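Local structure of acetate CoA-transferase subunit beta (Escherichia coli DH5[alpha], 5DBN) at residues 100-105 against 152-157; 106-111 against 156-161. The protein catalyses the transfer of coenzyme A from acetyl-CoA to acetoacetate and other short-chain carboxylates, through a covalent enzyme-CoA intermediate. All blocks are in the same frame, centred on the assembly; numbering follows the deposited sequence.

Contact 1 of 2, residues 100-105 against 152-157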
ATOM      1  N   GLY B 100     -13.333  14.118 -23.439  1.00 30.52           N
ATOM      2  CA  GLY B 100     -14.440  13.204 -23.627  1.00 30.61           C
ATOM      3  C   GLY B 100     -14.759  12.927 -25.079  1.00 31.23           C
ATOM      4  O   GLY B 100     -14.604  13.791 -25.943  1.00 32.48           O
ATOM      5  N   LEU B 101     -15.190  11.698 -25.343  1.00 30.70           N
ATOM      6  CA  LEU B 101     -15.709  11.324 -26.650  1.00 30.79           C
ATOM      7  C   LEU B 101     -17.224  11.404 -26.596  1.00 29.36           C
ATOM      8  O   LEU B 101     -17.864  11.871 -27.535  1.00 30.97           O
ATOM      9  CB  LEU B 101     -15.267   9.912 -27.041  1.00 32.48           C
ATOM     10  CG  LEU B 101     -13.763   9.667 -27.141  1.00 34.19           C
ATOM     11  CD1 LEU B 101     -13.462   8.179 -27.091  1.00 34.93           C
ATOM     12  CD2 LEU B 101     -13.218  10.284 -28.423  1.00 36.20           C
ATOM     13  N   GLN B 102     -17.785  10.957 -25.475  1.00 28.15           N
ATOM     14  CA  GLN B 102     -19.229  10.969 -25.279  1.00 27.85           C
ATOM     15  C   GLN B 102     -19.611  11.087 -23.804  1.00 27.68           C
ATOM     16  O   GLN B 102     -18.929  10.557 -22.923  1.00 25.97           O
ATOM     17  CB  GLN B 102     -19.857   9.706 -25.878  1.00 28.32           C
ATOM     18  CG  GLN B 102     -19.747   9.627 -27.391  1.00 29.79           C
ATOM     19  CD  GLN B 102     -20.459   8.431 -27.983  1.00 29.95           C
ATOM     20  OE1 GLN B 102     -20.791   7.473 -27.285  1.00 28.61           O
ATOM     21  NE2 GLN B 102     -20.703   8.488 -29.287  1.00 31.27           N
ATOM     22  N   VAL B 103     -20.713  11.790 -23.558  1.00 28.22           N
ATOM     23  CA  VAL B 103     -21.325  11.883 -22.236  1.00 27.72           C
ATOM     24  C   VAL B 103     -22.832  11.790 -22.436  1.00 28.73           C
ATOM     25  O   VAL B 103     -23.338  12.233 -23.467  1.00 30.14           O
ATOM     26  CB  VAL B 103     -20.954  13.203 -21.518  1.00 28.11           C
ATOM     27  CG1 VAL B 103     -21.607  13.274 -20.142  1.00 26.94           C
ATOM     28  CG2 VAL B 103     -19.445  13.341 -21.397  1.00 27.49           C
ATOM     29  N   ASP B 104     -23.551  11.211 -21.475  1.00 28.73           N
ATOM     30  CA  ASP B 104     -25.004  11.099 -21.605  1.00 31.00           C
ATOM     31  C   ASP B 104     -25.777  11.534 -20.362  1.00 31.48           C
ATOM     32  O   ASP B 104     -25.193  11.876 -19.331  1.00 30.98           O
ATOM     33  CB  ASP B 104     -25.397   9.663 -21.984  1.00 32.95           C
ATOM     34  CG  ASP B 104     -24.935   8.627 -20.970  1.00 34.36           C
ATOM     35  OD1 ASP B 104     -24.787   8.954 -19.774  1.00 34.57           O
ATOM     36  OD2 ASP B 104     -24.735   7.463 -21.378  1.00 35.73           O
ATOM     37  N   GLU B 105     -27.101  11.523 -20.490  1.00 32.62           N
ATOM     38  CA  GLU B 105     -28.003  12.012 -19.454  1.00 34.04           C
ATOM     39  C   GLU B 105     -27.860  11.246 -18.141  1.00 34.67           C
ATOM     40  O   GLU B 105     -28.203  11.762 -17.077  1.00 35.23           O
ATOM     41  CB  GLU B 105     -29.454  11.925 -19.944  1.00 35.54           C
ATOM     42  CG  GLU B 105     -29.914  10.506 -20.253  1.00 36.18           C
ATOM     43  CD  GLU B 105     -31.242  10.454 -20.990  1.00 38.26           C
ATOM     44  OE1 GLU B 105     -31.496  11.337 -21.838  1.00 39.24           O
ATOM     45  OE2 GLU B 105     -32.030   9.522 -20.724  1.00 39.47           O
ATOM     46  N   ARG B 152     -28.222  10.406 -25.354  1.00 35.14           N
ATOM     47  CA  ARG B 152     -29.107   9.761 -24.389  1.00 36.70           C
ATOM     48  C   ARG B 152     -28.386   8.612 -23.703  1.00 36.11           C
ATOM     49  O   ARG B 152     -28.554   8.378 -22.507  1.00 35.78           O
ATOM     50  CB  ARG B 152     -30.378   9.252 -25.066  1.00 40.70           C
ATOM     51  CG  ARG B 152     -31.313  10.351 -25.530  1.00 44.18           C
ATOM     52  CD  ARG B 152     -32.553   9.777 -26.189  1.00 48.52           C
ATOM     53  NE  ARG B 152     -33.496  10.823 -26.573  1.00 51.66           N
ATOM     54  CZ  ARG B 152     -34.711  10.594 -27.061  1.00 54.68           C
ATOM     55  NH1 ARG B 152     -35.138   9.352 -27.238  1.00 55.50           N
ATOM     56  NH2 ARG B 152     -35.502  11.612 -27.376  1.00 56.28           N
ATOM     57  N   ARG B 153     -27.586   7.893 -24.481  1.00 36.63           N
ATOM     58  CA  ARG B 153     -26.811   6.770 -23.979  1.00 37.47           C
ATOM     59  C   ARG B 153     -25.557   6.629 -24.824  1.00 35.03           C
ATOM     60  O   ARG B 153     -25.636   6.605 -26.052  1.00 35.76           O
ATOM     61  CB  ARG B 153     -27.634   5.480 -24.016  1.00 42.65           C
ATOM     62  CG  ARG B 153     -26.879   4.224 -23.582  1.00 46.38           C
ATOM     63  CD  ARG B 153     -26.327   4.353 -22.168  1.00 48.83           C
ATOM     64  NE  ARG B 153     -25.814   3.084 -21.647  1.00 52.03           N
ATOM     65  CZ  ARG B 153     -24.579   2.625 -21.836  1.00 53.61           C
ATOM     66  NH1 ARG B 153     -23.697   3.320 -22.543  1.00 53.60           N
ATOM     67  NH2 ARG B 153     -24.223   1.460 -21.312  1.00 54.95           N
ATOM     68  N   CYS B 154     -24.403   6.547 -24.169  1.00 32.34           N
ATOM     69  CA  CYS B 154     -23.140   6.390 -24.878  1.00 31.28           C
ATOM     70  C   CYS B 154     -23.181   5.125 -25.728  1.00 32.56           C
ATOM     71  O   CYS B 154     -23.649   4.083 -25.271  1.00 33.23           O
ATOM     72  CB  CYS B 154     -21.972   6.328 -23.893  1.00 29.23           C
ATOM     73  SG  CYS B 154     -21.662   7.868 -22.995  1.00 30.94           S
ATOM     74  N   THR B 155     -22.700   5.222 -26.964  1.00 33.38           N
ATOM     75  CA  THR B 155     -22.645   4.065 -27.851  1.00 36.45           C
ATOM     76  C   THR B 155     -21.239   3.475 -27.827  1.00 35.25           C
ATOM     77  O   THR B 155     -21.042   2.304 -28.145  1.00 36.52           O
ATOM     78  CB  THR B 155     -23.047   4.430 -29.301  1.00 41.02           C
ATOM     79  OG1 THR B 155     -23.129   3.239 -30.096  1.00 44.94           O
ATOM     80  CG2 THR B 155     -22.049   5.389 -29.922  1.00 41.35           C
ATOM     81  N   MET B 156     -20.265   4.298 -27.447  1.00 33.30           N
ATOM     82  CA  MET B 156     -18.884   3.851 -27.327  1.00 32.79           C
ATOM     83  C   MET B 156     -18.650   3.234 -25.948  1.00 30.84           C
ATOM     84  O   MET B 156     -19.411   3.498 -25.016  1.00 30.50           O
ATOM     85  CB  MET B 156     -17.918   5.013 -27.558  1.00 33.10           C
ATOM     86  CG  MET B 156     -18.058   5.677 -28.918  1.00 30.70           C
ATOM     87  SD  MET B 156     -16.855   7.002 -29.157  1.00 57.86           S
ATOM     88  CE  MET B 156     -17.334   7.612 -30.769  1.00 36.92           C
ATOM     89  N   PRO B 157     -17.596   2.409 -25.812  1.00 29.82           N
ATOM     90  CA  PRO B 157     -17.296   1.769 -24.524  1.00 29.27           C
ATOM     91  C   PRO B 157     -17.092   2.773 -23.391  1.00 28.22           C
ATOM     92  O   PRO B 157     -16.330   3.731 -23.531  1.00 28.36           O
ATOM     93  CB  PRO B 157     -16.003   0.998 -24.810  1.00 29.90           C
ATOM     94  CG  PRO B 157     -16.015   0.768 -26.279  1.00 31.23           C
ATOM     95  CD  PRO B 157     -16.666   1.976 -26.869  1.00 30.82           C
TER

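Contact 2 of 2, residues 106-111 against 156-161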
ATOM      1  N   GLU B 106     -27.354  10.019 -18.220  1.00 35.33           N
ATOM      2  CA  GLU B 106     -27.122   9.205 -17.031  1.00 36.68           C
ATOM      3  C   GLU B 106     -25.730   9.454 -16.454  1.00 34.04           C
ATOM      4  O   GLU B 106     -25.254   8.693 -15.611  1.00 34.19           O
ATOM      5  CB  GLU B 106     -27.301   7.721 -17.356  1.00 40.59           C
ATOM      6  CG  GLU B 106     -28.697   7.365 -17.846  1.00 44.96           C
ATOM      7  CD  GLU B 106     -29.767   7.618 -16.796  1.00 48.51           C
ATOM      8  OE1 GLU B 106     -29.489   7.405 -15.597  1.00 49.14           O
ATOM      9  OE2 GLU B 106     -30.885   8.035 -17.170  1.00 50.75           O
ATOM     10  N   ALA B 107     -25.087  10.519 -16.923  1.00 32.30           N
ATOM     11  CA  ALA B 107     -23.766  10.929 -16.450  1.00 31.17           C
ATOM     12  C   ALA B 107     -22.685   9.883 -16.726  1.00 30.01           C
ATOM     13  O   ALA B 107     -21.616   9.918 -16.116  1.00 29.14           O
ATOM     14  CB  ALA B 107     -23.819  11.249 -14.953  1.00 31.17           C
ATOM     15  N   ASN B 108     -22.949   8.972 -17.659  1.00 30.47           N
ATOM     16  CA  ASN B 108     -21.935   8.009 -18.074  1.00 31.11           C
ATOM     17  C   ASN B 108     -20.875   8.704 -18.922  1.00 30.98           C
ATOM     18  O   ASN B 108     -21.144   9.743 -19.525  1.00 31.30           O
ATOM     19  CB  ASN B 108     -22.559   6.852 -18.854  1.00 32.80           C
ATOM     20  CG  ASN B 108     -23.654   6.145 -18.078  1.00 34.82           C
ATOM     21  OD1 ASN B 108     -23.576   6.004 -16.859  1.00 35.06           O
ATOM     22  ND2 ASN B 108     -24.683   5.692 -18.786  1.00 36.75           N
ATOM     23  N   LEU B 109     -19.674   8.132 -18.958  1.00 30.29           N
ATOM     24  CA  LEU B 109     -18.564   8.713 -19.709  1.00 29.13           C
ATOM     25  C   LEU B 109     -17.871   7.674 -20.578  1.00 28.85           C
ATOM     26  O   LEU B 109     -17.688   6.528 -20.171  1.00 28.81           O
ATOM     27  CB  LEU B 109     -17.543   9.344 -18.761  1.00 28.35           C
ATOM     28  CG  LEU B 109     -16.291   9.944 -19.410  1.00 28.60           C
ATOM     29  CD1 LEU B 109     -16.644  11.150 -20.272  1.00 29.49           C
ATOM     30  CD2 LEU B 109     -15.260  10.308 -18.361  1.00 27.65           C
ATOM     31  N   ALA B 110     -17.494   8.097 -21.779  1.00 28.91           N
ATOM     32  CA  ALA B 110     -16.650   7.308 -22.665  1.00 29.16           C
ATOM     33  C   ALA B 110     -15.558   8.217 -23.220  1.00 29.52           C
ATOM     34  O   ALA B 110     -15.860   9.222 -23.867  1.00 30.37           O
ATOM     35  CB  ALA B 110     -17.469   6.695 -23.787  1.00 29.93           C
ATOM     36  N   ASN B 111     -14.296   7.887 -22.953  1.00 28.79           N
ATOM     37  CA  ASN B 111     -13.195   8.742 -23.392  1.00 28.83           C
ATOM     38  C   ASN B 111     -11.853   8.019 -23.468  1.00 29.77           C
ATOM     39  O   ASN B 111     -10.802   8.647 -23.326  1.00 30.07           O
ATOM     40  CB  ASN B 111     -13.068   9.958 -22.464  1.00 27.42           C
ATOM     41  CG  ASN B 111     -12.381   9.635 -21.143  1.00 25.38           C
ATOM     42  OD1 ASN B 111     -12.424   8.508 -20.656  1.00 25.30           O
ATOM     43  ND2 ASN B 111     -11.747  10.641 -20.555  1.00 25.66           N
ATOM     44  N   MET B 156     -20.265   4.298 -27.447  1.00 33.30           N
ATOM     45  CA  MET B 156     -18.884   3.851 -27.327  1.00 32.79           C
ATOM     46  C   MET B 156     -18.650   3.234 -25.948  1.00 30.84           C
ATOM     47  O   MET B 156     -19.411   3.498 -25.016  1.00 30.50           O
ATOM     48  CB  MET B 156     -17.918   5.013 -27.558  1.00 33.10           C
ATOM     49  CG  MET B 156     -18.058   5.677 -28.918  1.00 30.70           C
ATOM     50  SD  MET B 156     -16.855   7.002 -29.157  1.00 57.86           S
ATOM     51  CE  MET B 156     -17.334   7.612 -30.769  1.00 36.92           C
ATOM     52  N   PRO B 157     -17.596   2.409 -25.812  1.00 29.82           N
ATOM     53  CA  PRO B 157     -17.296   1.769 -24.524  1.00 29.27           C
ATOM     54  C   PRO B 157     -17.092   2.773 -23.391  1.00 28.22           C
ATOM     55  O   PRO B 157     -16.330   3.731 -23.531  1.00 28.36           O
ATOM     56  CB  PRO B 157     -16.003   0.998 -24.810  1.00 29.90           C
ATOM     57  CG  PRO B 157     -16.015   0.768 -26.279  1.00 31.23           C
ATOM     58  CD  PRO B 157     -16.666   1.976 -26.869  1.00 30.82           C
ATOM     59  N   LEU B 158     -17.776   2.546 -22.276  1.00 27.78           N
ATOM     60  CA  LEU B 158     -17.738   3.476 -21.157  1.00 26.44           C
ATOM     61  C   LEU B 158     -16.386   3.489 -20.455  1.00 25.66           C
ATOM     62  O   LEU B 158     -15.711   2.466 -20.355  1.00 26.79           O
ATOM     63  CB  LEU B 158     -18.823   3.131 -20.137  1.00 26.61           C
ATOM     64  CG  LEU B 158     -20.276   3.170 -20.605  1.00 28.17           C
ATOM     65  CD1 LEU B 158     -21.205   2.849 -19.447  1.00 28.32           C
ATOM     66  CD2 LEU B 158     -20.620   4.520 -21.201  1.00 28.19           C
ATOM     67  N   THR B 159     -15.997   4.670 -19.991  1.00 23.58           N
ATOM     68  CA  THR B 159     -14.887   4.813 -19.064  1.00 22.29           C
ATOM     69  C   THR B 159     -15.410   4.523 -17.662  1.00 22.74           C
ATOM     70  O   THR B 159     -14.736   3.902 -16.840  1.00 22.96           O
ATOM     71  CB  THR B 159     -14.276   6.224 -19.120  1.00 21.13           C
ATOM     72  OG1 THR B 159     -13.820   6.493 -20.450  1.00 22.29           O
ATOM     73  CG2 THR B 159     -13.117   6.358 -18.146  1.00 20.43           C
ATOM     74  N   ALA B 160     -16.628   4.989 -17.405  1.00 23.45           N
ATOM     75  CA  ALA B 160     -17.306   4.752 -16.140  1.00 25.03           C
ATOM     76  C   ALA B 160     -18.787   5.069 -16.287  1.00 27.44           C
ATOM     77  O   ALA B 160     -19.202   5.666 -17.279  1.00 28.49           O
ATOM     78  CB  ALA B 160     -16.692   5.590 -15.040  1.00 23.80           C
ATOM     79  N   GLN B 161     -19.576   4.664 -15.297  1.00 29.01           N
ATOM     80  CA  GLN B 161     -21.005   4.944 -15.295  1.00 30.58           C
ATOM     81  C   GLN B 161     -21.362   5.891 -14.154  1.00 30.48           C
ATOM     82  O   GLN B 161     -20.849   5.756 -13.041  1.00 30.16           O
ATOM     83  CB  GLN B 161     -21.809   3.645 -15.177  1.00 33.34           C
ATOM     84  CG  GLN B 161     -21.520   2.840 -13.923  1.00 35.32           C
ATOM     85  CD  GLN B 161     -22.369   1.586 -13.831  1.00 38.40           C
ATOM     86  OE1 GLN B 161     -23.060   1.222 -14.782  1.00 40.08           O
ATOM     87  NE2 GLN B 161     -22.326   0.923 -12.681  1.00 39.35           N
TER

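Contact 1 of 2, residues 100-105 against 152-157
Gln102 reaches across to residues 152-157 with its extended side chain, and its carbonyl oxygen collects two consecutive backbone N-H groups. Thr155 N lies 3.0 Å from Gln102 OE1 and in the plane of the amide carbonyl. Met156 N, 3.2 Å from Gln102 OE1, stands above that plane by 36°, although its N-H is the straighter of the two (166°). The two bonds to OE1 restrict how the amide can turn, and Gln102 NE2 is turned to the methyl of Thr155, 3.4 Å from its CG2. The methionine side chain, stretched out beyond CG, crosses the glutamine at about a right angle, with CG and CE passing the amide and the sulfur, Met156 SD, 3.9 Å from Leu101 CB. Strand 102-104 is the middle strand of a small mixed sheet, between strands 109-110 and 150-151, and a classic beta bulge sets both Leu101 and Gln102 opposite Ala110; the side chains of both start toward the loop. Further along the strand, Asp104 repeats the side-chain-to-backbone theme. Its CG sits between the backbone N and the carbonyl carbon (chi1 59°), which carries the carboxylate to the backbone of Arg153 and Cys154, and the anti lone pair of Asp104 OD2 takes Cys154 N at 3.0 Å. The other oxygen, OD1, accepts from Asn108 N. Asp104 OD2 lies oblique to the Arg153 guanidinium, 4.4 Å from NH1, beyond salt-bridge range. The Glu105 side chain slants across that of Arg152, its CG on Arg152 O, while OE2 forms a salt bridge with Arg202.

Contact 2 of 2, residues 106-111 against 156-161
A classic beta bulge joins Leu109 of the edge strand 109-110 to the consecutive residues Thr159 and Ala160. Leu109 N donates almost straight (174°) to Ala160 O, 3.0 Å away, the donor tilted from the carbonyl plane. In return Leu109 O accepts from Thr159 N and, weakly, from Ala160 N at 3.3 Å, a shared acceptor that the bulge creates by setting both residues opposite Leu109. A CA-H...O contact adds to them, with Leu158 CA 3.2 Å from Leu109 O. Leu109 and Ala160 form a single antiparallel hydrogen-bonded bridge, which ties the loop to the outer strand of the small sheet at this one pair. Helix 125-131 covers this bridge: Leu109 and Ala160 both rest on Val129, and Thr159 packs on Ala125 and Met126. On the way into the bulge the loop passes close to Ala110, whose CB is 3.2 Å from Pro157 O, and Leu158 lays its CD2 3.8 Å from Asn108 CB. Asn108 has CG anti to its carbonyl carbon (chi1 -56°), which swings the amide alongside Gln161. The two side chains run side by side in the same direction with their amide planes 28° apart, and Asn108 OD1 comes to 3.2 Å from Gln161 CA while accepting the N-H of His162. Thr159 OG1 and Asn111 OD1 are modelled 2.5 Å apart, so short that the details of their bond are doubtful; Asn111 ND2 donates to Gly99 O. Leu158 and Gln161 also pack on a chain of another protein in the assembly, and Leu158 O receives Trp112 NE1.

Contacts 1 and 2 lie side by side, their centres about 6 Å apart, and share Met156 and Pro157 as the point where the returning loop passes from strand 102-104 to strand 109-110. The strands are themselves joined through Ala110 O, which lies 3.0 Å from Leu101 N and 3.0 Å from Gln102 N in two probable hydrogen bonds. Packing continues between the loop halves, with Arg153 NH1 3.6 Å from Leu158 CD2. Bound PEG (di(hydroxyethyl)ether), probably from the crystallisation liquor, is found about 4 Å from the Leu101 side chain and about 5 Å from that of Asn111. The Asn111 side chain is about 10 Å from that of Glu46, the predicted active-site residue.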